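Local coordinates for spindle pole body-associated protein VIK1 (Candida glabrata, PDB 4GKP) that probably binds microtubules through its kinesin-like motor homology domain, acting as the noncatalytic partner of the kinesin Kar3, at residues A[72-77]-A[106-111]; A[102-107]-A[201-206]; A[92-97]-A[207-212]. One frame throughout, in Å; residues are numbered along the deposited sequence.

Interaction 1: A[72-77]-A[106-111]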
# COMPACT_ATOMS: atom_id res chain seq x y z
N TYR A 72 0.28 6.06 -11.43
CA TYR A 72 1.44 5.47 -10.80
C TYR A 72 1.60 4.00 -11.18
O TYR A 72 2.64 3.62 -11.70
CB TYR A 72 1.31 5.63 -9.29
CG TYR A 72 2.31 4.86 -8.50
CD1 TYR A 72 3.66 5.15 -8.59
CD2 TYR A 72 1.90 3.81 -7.67
CE1 TYR A 72 4.60 4.43 -7.84
CE2 TYR A 72 2.82 3.10 -6.93
CZ TYR A 72 4.18 3.42 -7.02
OH TYR A 72 5.10 2.70 -6.29
N ILE A 73 0.56 3.20 -10.95
CA ILE A 73 0.58 1.76 -11.24
C ILE A 73 0.87 1.48 -12.71
O ILE A 73 1.75 0.69 -13.05
CB ILE A 73 -0.77 1.10 -10.86
CG1 ILE A 73 -0.94 1.10 -9.34
CG2 ILE A 73 -0.85 -0.32 -11.43
CD1 ILE A 73 -2.21 0.44 -8.82
N ASP A 74 0.10 2.13 -13.57
CA ASP A 74 0.25 1.99 -15.00
C ASP A 74 1.66 2.34 -15.48
O ASP A 74 2.18 1.70 -16.40
CB ASP A 74 -0.77 2.90 -15.68
CG ASP A 74 -1.25 2.34 -16.98
OD1 ASP A 74 -2.06 1.39 -16.94
OD2 ASP A 74 -0.80 2.83 -18.03
N PHE A 75 2.29 3.34 -14.87
CA PHE A 75 3.61 3.80 -15.31
C PHE A 75 4.68 2.77 -14.93
O PHE A 75 5.52 2.42 -15.76
CB PHE A 75 3.93 5.21 -14.73
CG PHE A 75 5.10 5.90 -15.39
CD1 PHE A 75 4.98 6.48 -16.66
CD2 PHE A 75 6.34 5.99 -14.75
CE1 PHE A 75 6.05 7.10 -17.28
CE2 PHE A 75 7.42 6.62 -15.36
CZ PHE A 75 7.28 7.18 -16.63
N CYS A 76 4.63 2.26 -13.70
CA CYS A 76 5.57 1.21 -13.26
C CYS A 76 5.47 -0.06 -14.14
O CYS A 76 6.50 -0.61 -14.58
CB CYS A 76 5.37 0.86 -11.79
SG CYS A 76 5.74 2.20 -10.63
N LEU A 77 4.24 -0.48 -14.43
CA LEU A 77 4.00 -1.64 -15.30
C LEU A 77 4.59 -1.47 -16.70
O LEU A 77 5.39 -2.31 -17.15
CB LEU A 77 2.51 -2.00 -15.36
CG LEU A 77 1.92 -2.54 -14.03
CD1 LEU A 77 0.41 -2.67 -14.13
CD2 LEU A 77 2.56 -3.86 -13.59
N ASN A 106 -10.30 -5.18 -13.83
CA ASN A 106 -10.85 -4.32 -14.88
C ASN A 106 -9.84 -3.75 -15.87
O ASN A 106 -10.23 -3.24 -16.90
CB ASN A 106 -11.68 -3.18 -14.27
CG ASN A 106 -12.85 -3.68 -13.44
OD1 ASN A 106 -13.60 -4.55 -13.87
ND2 ASN A 106 -13.00 -3.12 -12.24
N ASN A 107 -8.54 -3.83 -15.57
CA ASN A 107 -7.55 -3.14 -16.41
C ASN A 107 -6.44 -3.98 -17.02
O ASN A 107 -5.92 -3.65 -18.09
CB ASN A 107 -6.96 -1.94 -15.69
CG ASN A 107 -7.99 -0.86 -15.44
OD1 ASN A 107 -8.20 0.02 -16.29
ND2 ASN A 107 -8.68 -0.95 -14.30
N TYR A 108 -6.10 -5.08 -16.36
CA TYR A 108 -4.88 -5.78 -16.72
C TYR A 108 -5.01 -7.26 -17.12
O TYR A 108 -4.06 -7.86 -17.63
CB TYR A 108 -3.85 -5.57 -15.61
CG TYR A 108 -3.51 -4.11 -15.40
CD1 TYR A 108 -2.88 -3.35 -16.41
CD2 TYR A 108 -3.81 -3.47 -14.19
CE1 TYR A 108 -2.55 -2.02 -16.21
CE2 TYR A 108 -3.49 -2.13 -13.99
CZ TYR A 108 -2.87 -1.41 -14.99
OH TYR A 108 -2.57 -0.07 -14.78
N PHE A 109 -6.19 -7.85 -16.92
CA PHE A 109 -6.38 -9.29 -17.17
C PHE A 109 -6.11 -9.69 -18.63
O PHE A 109 -5.93 -10.87 -18.91
CB PHE A 109 -7.79 -9.75 -16.74
CG PHE A 109 -7.92 -10.09 -15.27
CD1 PHE A 109 -7.05 -9.54 -14.32
CD2 PHE A 109 -8.93 -10.93 -14.83
CE1 PHE A 109 -7.19 -9.84 -12.96
CE2 PHE A 109 -9.08 -11.24 -13.48
CZ PHE A 109 -8.21 -10.70 -12.54
N ASP A 110 -6.06 -8.71 -19.53
CA ASP A 110 -5.92 -8.98 -20.95
C ASP A 110 -4.47 -8.78 -21.44
O ASP A 110 -4.09 -9.29 -22.50
CB ASP A 110 -6.91 -8.14 -21.77
N LYS A 111 -3.67 -8.06 -20.65
CA LYS A 111 -2.25 -7.90 -20.97
C LYS A 111 -1.30 -8.76 -20.09
O LYS A 111 -0.13 -8.97 -20.44
CB LYS A 111 -1.86 -6.42 -20.89
CG LYS A 111 -2.76 -5.49 -21.70
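In the kinesin-like motor homology domain, the turn that follows helix 96-107 packs against helix 68-78 through one aromatic residue: Y108, on the way to strand 112-121, reaches the side of that helix and meets I73, D74 and L77. These three fall on one helical face, I73 and L77 a turn apart and D74 beside them. With CG beside the backbone N and anti to the carbonyl carbon (chi1 -60°), the Y108 ring is directed at helix 68-78, and its hydroxyl lands next to D74. There Y108 OH donates a hydrogen bond of 2.7 Å to D74 OD1, on the anti lone pair, the one turned away from the other carboxylate oxygen. The acceptor lies close to the plane of the tyrosine ring, while the carboxylate itself is turned 31° from that plane. The second oxygen, OD2, forms a salt bridge with K78, so the two oxygens divide their work between a neutral donor and a charged one, which would tend to favour the ionised carboxylate. L77 arrives from the opposite direction with a CH-pi contact: its CD1 sits over one ring face, 3.8 Å from the Y108 ring centroid and 18° off the normal. The other face of the ring carries CB of N107, offset toward the rim, so the ring is sandwiched between a neighbour in sequence and a methyl from the helix. I73 adds a third touch, its CG2 standing 3.8 Å from Y108 OH. From the sheet, F190 of strand 183-192 touches both L77 and Y108, and F83 of strand 83-88 backs I73 and L77. This is helix-to-turn packing over the central sheet of the kinesin motor fold, a mostly apolar seam with a tyrosine-carboxylate bond at its margin.

Interaction 2: A[102-107]-A[201-206]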
# COMPACT_ATOMS: atom_id res chain seq x y z
N ALA A 102 -10.24 -5.49 -7.69
CA ALA A 102 -11.20 -5.09 -8.73
C ALA A 102 -10.53 -4.26 -9.82
O ALA A 102 -10.77 -4.45 -11.02
CB ALA A 102 -12.38 -4.34 -8.10
N PHE A 103 -9.66 -3.34 -9.40
CA PHE A 103 -8.87 -2.54 -10.34
C PHE A 103 -8.04 -3.40 -11.31
O PHE A 103 -8.00 -3.11 -12.51
CB PHE A 103 -8.00 -1.52 -9.59
CG PHE A 103 -7.06 -0.73 -10.48
CD1 PHE A 103 -7.54 0.28 -11.30
CD2 PHE A 103 -5.70 -1.01 -10.48
CE1 PHE A 103 -6.68 1.00 -12.12
CE2 PHE A 103 -4.84 -0.30 -11.30
CZ PHE A 103 -5.33 0.70 -12.12
N PHE A 104 -7.37 -4.43 -10.81
CA PHE A 104 -6.56 -5.29 -11.70
C PHE A 104 -7.43 -6.12 -12.64
O PHE A 104 -7.06 -6.32 -13.81
CB PHE A 104 -5.61 -6.22 -10.93
CG PHE A 104 -4.53 -5.50 -10.17
CD1 PHE A 104 -4.05 -4.27 -10.59
CD2 PHE A 104 -3.97 -6.09 -9.05
CE1 PHE A 104 -3.04 -3.63 -9.90
CE2 PHE A 104 -2.95 -5.44 -8.35
CZ PHE A 104 -2.48 -4.21 -8.78
N LYS A 105 -8.55 -6.62 -12.11
CA LYS A 105 -9.56 -7.31 -12.92
C LYS A 105 -10.01 -6.45 -14.09
O LYS A 105 -10.07 -6.94 -15.22
CB LYS A 105 -10.79 -7.72 -12.10
CG LYS A 105 -11.95 -8.23 -12.96
CD LYS A 105 -13.18 -8.62 -12.14
CE LYS A 105 -13.35 -10.13 -12.05
N ASN A 106 -10.30 -5.18 -13.83
CA ASN A 106 -10.85 -4.32 -14.88
C ASN A 106 -9.84 -3.75 -15.87
O ASN A 106 -10.23 -3.24 -16.90
CB ASN A 106 -11.68 -3.18 -14.27
CG ASN A 106 -12.85 -3.68 -13.44
OD1 ASN A 106 -13.60 -4.55 -13.87
ND2 ASN A 106 -13.00 -3.12 -12.24
N ASN A 107 -8.54 -3.83 -15.57
CA ASN A 107 -7.55 -3.14 -16.41
C ASN A 107 -6.44 -3.98 -17.02
O ASN A 107 -5.92 -3.65 -18.09
CB ASN A 107 -6.96 -1.94 -15.69
CG ASN A 107 -7.99 -0.86 -15.44
OD1 ASN A 107 -8.20 0.02 -16.29
ND2 ASN A 107 -8.68 -0.95 -14.30
N ILE A 201 7.02 -8.66 -13.25
CA ILE A 201 7.15 -7.40 -12.54
C ILE A 201 6.48 -7.59 -11.18
O ILE A 201 5.30 -7.95 -11.12
CB ILE A 201 6.46 -6.25 -13.29
CG1 ILE A 201 6.84 -6.27 -14.78
CG2 ILE A 201 6.78 -4.92 -12.60
CD1 ILE A 201 5.94 -5.45 -15.67
N ASP A 202 7.22 -7.35 -10.10
CA ASP A 202 6.67 -7.52 -8.76
C ASP A 202 5.98 -6.26 -8.24
O ASP A 202 6.54 -5.14 -8.29
CB ASP A 202 7.76 -7.96 -7.78
CG ASP A 202 8.50 -9.19 -8.25
OD1 ASP A 202 7.85 -10.12 -8.74
OD2 ASP A 202 9.74 -9.23 -8.15
N PHE A 203 4.78 -6.44 -7.72
CA PHE A 203 4.08 -5.36 -7.05
C PHE A 203 3.78 -5.83 -5.64
O PHE A 203 3.23 -6.91 -5.46
CB PHE A 203 2.78 -4.98 -7.79
CG PHE A 203 1.86 -4.07 -6.99
CD1 PHE A 203 2.24 -2.76 -6.66
CD2 PHE A 203 0.59 -4.50 -6.60
CE1 PHE A 203 1.40 -1.92 -5.95
CE2 PHE A 203 -0.26 -3.66 -5.88
CZ PHE A 203 0.14 -2.36 -5.55
N TYR A 204 4.17 -5.01 -4.65
CA TYR A 204 3.89 -5.32 -3.23
C TYR A 204 2.87 -4.35 -2.67
O TYR A 204 3.03 -3.12 -2.76
CB TYR A 204 5.17 -5.24 -2.37
CG TYR A 204 6.26 -6.13 -2.87
CD1 TYR A 204 6.33 -7.46 -2.48
CD2 TYR A 204 7.22 -5.65 -3.77
CE1 TYR A 204 7.34 -8.30 -2.95
CE2 TYR A 204 8.23 -6.47 -4.25
CZ TYR A 204 8.28 -7.79 -3.83
OH TYR A 204 9.26 -8.61 -4.29
N PHE A 205 1.82 -4.92 -2.09
CA PHE A 205 0.82 -4.15 -1.38
C PHE A 205 0.92 -4.43 0.10
O PHE A 205 0.66 -5.54 0.56
CB PHE A 205 -0.60 -4.44 -1.87
CG PHE A 205 -1.65 -3.66 -1.16
CD1 PHE A 205 -1.65 -2.25 -1.19
CD2 PHE A 205 -2.66 -4.31 -0.44
CE1 PHE A 205 -2.62 -1.52 -0.51
CE2 PHE A 205 -3.64 -3.57 0.22
CZ PHE A 205 -3.63 -2.18 0.18
N ILE A 206 1.30 -3.41 0.85
CA ILE A 206 1.65 -3.59 2.24
C ILE A 206 0.69 -2.85 3.12
O ILE A 206 0.50 -1.63 2.97
CB ILE A 206 3.12 -3.20 2.48
CG1 ILE A 206 4.03 -4.20 1.76
CG2 ILE A 206 3.42 -3.19 3.98
CD1 ILE A 206 5.22 -3.57 1.07
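F104, on helix 96-107, and F203, on strand 201-208, meet ring to ring, a worked example of how a helix is seated on a sheet by aromatic side chains. The F104 side chain sets out from CB toward the strand, with CG beside the backbone N (chi1 -66°), and holds its near atoms back; only the far end of the ring reaches across. CE2 comes first, lying 4.1 Å from both F203 CD2 and F203 CE2. The tip, CZ, goes deeper, to 3.7 Å from F203 CE2 and 3.8 Å from F203 CD2. F203 CE2 lies at the edge of the F104 ring, close to its plane. The planes stand at 86° with the centroids 5.8 Å apart, and the meeting is oblique. F203 answers from a different torsion, its CG anti to the backbone N (chi1 168°), which carries the ring out from the strand to receive that tip. The contact is purely apolar, and both residues are buried. More aromatic rings surround it: F104 meets F188 and F190 of strand 183-192 edge-to-face, and F203 lies against F188. L100, one turn back on the helix, touches F203 as well, so helix 96-107 rests on strands 183-192 and 201-208 of the central mixed sheet, with strand 83-88 flanking F203 through F83.

Interaction 3: A[92-97]-A[207-212]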
# COMPACT_ATOMS: atom_id res chain seq x y z
N ASN A 92 -10.10 1.61 11.74
CA ASN A 92 -11.04 1.78 10.63
C ASN A 92 -10.36 1.38 9.34
O ASN A 92 -9.66 2.16 8.71
CB ASN A 92 -11.60 3.22 10.57
CG ASN A 92 -12.99 3.28 9.95
OD1 ASN A 92 -13.63 2.26 9.70
ND2 ASN A 92 -13.47 4.50 9.70
N ILE A 93 -10.53 0.11 8.97
CA ILE A 93 -9.84 -0.47 7.83
C ILE A 93 -10.49 -0.04 6.52
O ILE A 93 -11.68 -0.29 6.30
CB ILE A 93 -9.78 -2.02 7.91
N PRO A 94 -9.71 0.60 5.64
CA PRO A 94 -10.29 1.00 4.37
C PRO A 94 -10.64 -0.23 3.50
O PRO A 94 -10.23 -1.35 3.81
CB PRO A 94 -9.16 1.84 3.73
CG PRO A 94 -7.89 1.33 4.36
CD PRO A 94 -8.25 0.85 5.73
N ASN A 95 -11.41 -0.01 2.44
CA ASN A 95 -11.74 -1.06 1.48
C ASN A 95 -10.64 -1.27 0.41
O ASN A 95 -10.86 -1.95 -0.59
CB ASN A 95 -13.09 -0.76 0.80
N THR A 96 -9.46 -0.69 0.66
CA THR A 96 -8.36 -0.66 -0.30
C THR A 96 -8.02 -2.01 -0.98
O THR A 96 -7.88 -2.04 -2.21
CB THR A 96 -7.12 -0.02 0.35
OG1 THR A 96 -7.52 1.13 1.10
CG2 THR A 96 -6.08 0.40 -0.70
N PHE A 97 -7.92 -3.10 -0.22
CA PHE A 97 -7.58 -4.41 -0.77
C PHE A 97 -8.56 -4.92 -1.82
O PHE A 97 -8.14 -5.42 -2.88
CB PHE A 97 -7.41 -5.46 0.35
CG PHE A 97 -6.98 -6.82 -0.15
CD1 PHE A 97 -5.71 -7.02 -0.70
CD2 PHE A 97 -7.84 -7.91 -0.06
CE1 PHE A 97 -5.32 -8.27 -1.16
CE2 PHE A 97 -7.44 -9.17 -0.51
CZ PHE A 97 -6.18 -9.35 -1.06
N GLU A 207 0.05 -3.62 3.99
CA GLU A 207 -0.97 -3.14 4.90
C GLU A 207 -0.38 -3.01 6.30
O GLU A 207 0.08 -3.99 6.90
CB GLU A 207 -2.15 -4.11 4.94
CG GLU A 207 -3.03 -4.16 3.69
CD GLU A 207 -3.96 -5.37 3.71
OE1 GLU A 207 -3.47 -6.53 3.74
OE2 GLU A 207 -5.20 -5.18 3.70
N ILE A 208 -0.38 -1.79 6.82
CA ILE A 208 0.12 -1.52 8.16
C ILE A 208 -0.97 -0.81 8.96
O ILE A 208 -1.17 0.40 8.81
CB ILE A 208 1.40 -0.68 8.10
CG1 ILE A 208 2.48 -1.46 7.36
CG2 ILE A 208 1.86 -0.29 9.50
CD1 ILE A 208 3.68 -0.65 6.97
N TYR A 209 -1.70 -1.58 9.76
CA TYR A 209 -2.81 -1.06 10.56
C TYR A 209 -2.65 -1.28 12.07
O TYR A 209 -3.61 -1.13 12.81
CB TYR A 209 -4.15 -1.64 10.10
CG TYR A 209 -4.42 -1.47 8.62
CD1 TYR A 209 -4.24 -0.24 8.00
CD2 TYR A 209 -4.85 -2.55 7.85
CE1 TYR A 209 -4.47 -0.08 6.66
CE2 TYR A 209 -5.09 -2.40 6.50
CZ TYR A 209 -4.90 -1.16 5.91
OH TYR A 209 -5.13 -0.98 4.57
N GLN A 210 -1.44 -1.65 12.50
CA GLN A 210 -1.13 -1.82 13.92
C GLN A 210 -0.09 -0.78 14.36
O GLN A 210 1.06 -0.81 13.91
CB GLN A 210 -0.66 -3.25 14.21
CG GLN A 210 -0.29 -3.54 15.66
N PRO A 211 -0.50 0.15 15.26
CA PRO A 211 0.33 1.27 15.75
C PRO A 211 1.71 0.85 16.27
O PRO A 211 2.68 1.59 16.11
CB PRO A 211 -0.51 1.85 16.89
CG PRO A 211 -1.91 1.53 16.50
CD PRO A 211 -1.85 0.18 15.84
N SER A 212 1.77 -0.33 16.87
CA SER A 212 3.03 -0.99 17.24
C SER A 212 4.08 -1.00 16.13
O SER A 212 5.28 -0.94 16.41
CB SER A 212 2.74 -2.43 17.68
OG SER A 212 3.85 -3.28 17.43
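P94 and Y209 approach from opposite directions, the proline ring just before helix 96-107 and the tyrosine just after strand 201-208. Y209 holds CG beside its backbone N and anti to the carbonyl carbon (chi1 -53°), which extends the phenol toward the 92-97 segment, and its outer end meets the proline ring. P94 CG lies 3.6 Å from Y209 OH, and P94 CD lies 3.9 Å from Y209 CZ, oblique to the aromatic ring. The hydroxyl has its hydrogen-bond partner outside the two segments, in S87 of strand 83-88. Further along, F97 and E207 form a lighter contact: F97 CB stands 4.0 Å from E207 OE2. F97 has CG anti to the backbone N (chi1 -177°), which takes its ring away from the carboxylate, to stack on Y118. The E207 chain runs extended beyond CG, and OE1 is hydrogen-bonded to the hydroxyl of that same Y118. No hydrogen bond crosses between the two segments themselves. The chemistry is thus one of van der Waals contact beside polar groups that bond to third parties: S87 and Y118, from two other strands, hold the phenol and the carboxylate, while proline and phenylalanine carbons pack alongside them.

How the interactions relate
Helix 96-107 is common to all three contacts: interaction 3 uses its start and the preceding loop, interaction 2 its last turns, interaction 1 its end and the turn beyond. Along the chain the segments run 72-77, 92-97, 102-107, 106-111, 201-206, 207-212; 1 and 2 overlap at N106 and N107, and both segments of 2 fall between those of 3. Interactions 1 and 2, with centres about 7 Å apart, touch where Y108 packs on F103. Interactions 2 and 3, centres about 17 Å apart, share strand 201-208 and meet through F205; 1 and 3, about 24 Å between centres, do not touch. The helix thus meets strand 201-208 at its start and in its last turns, and the turn after it reaches helix 68-78.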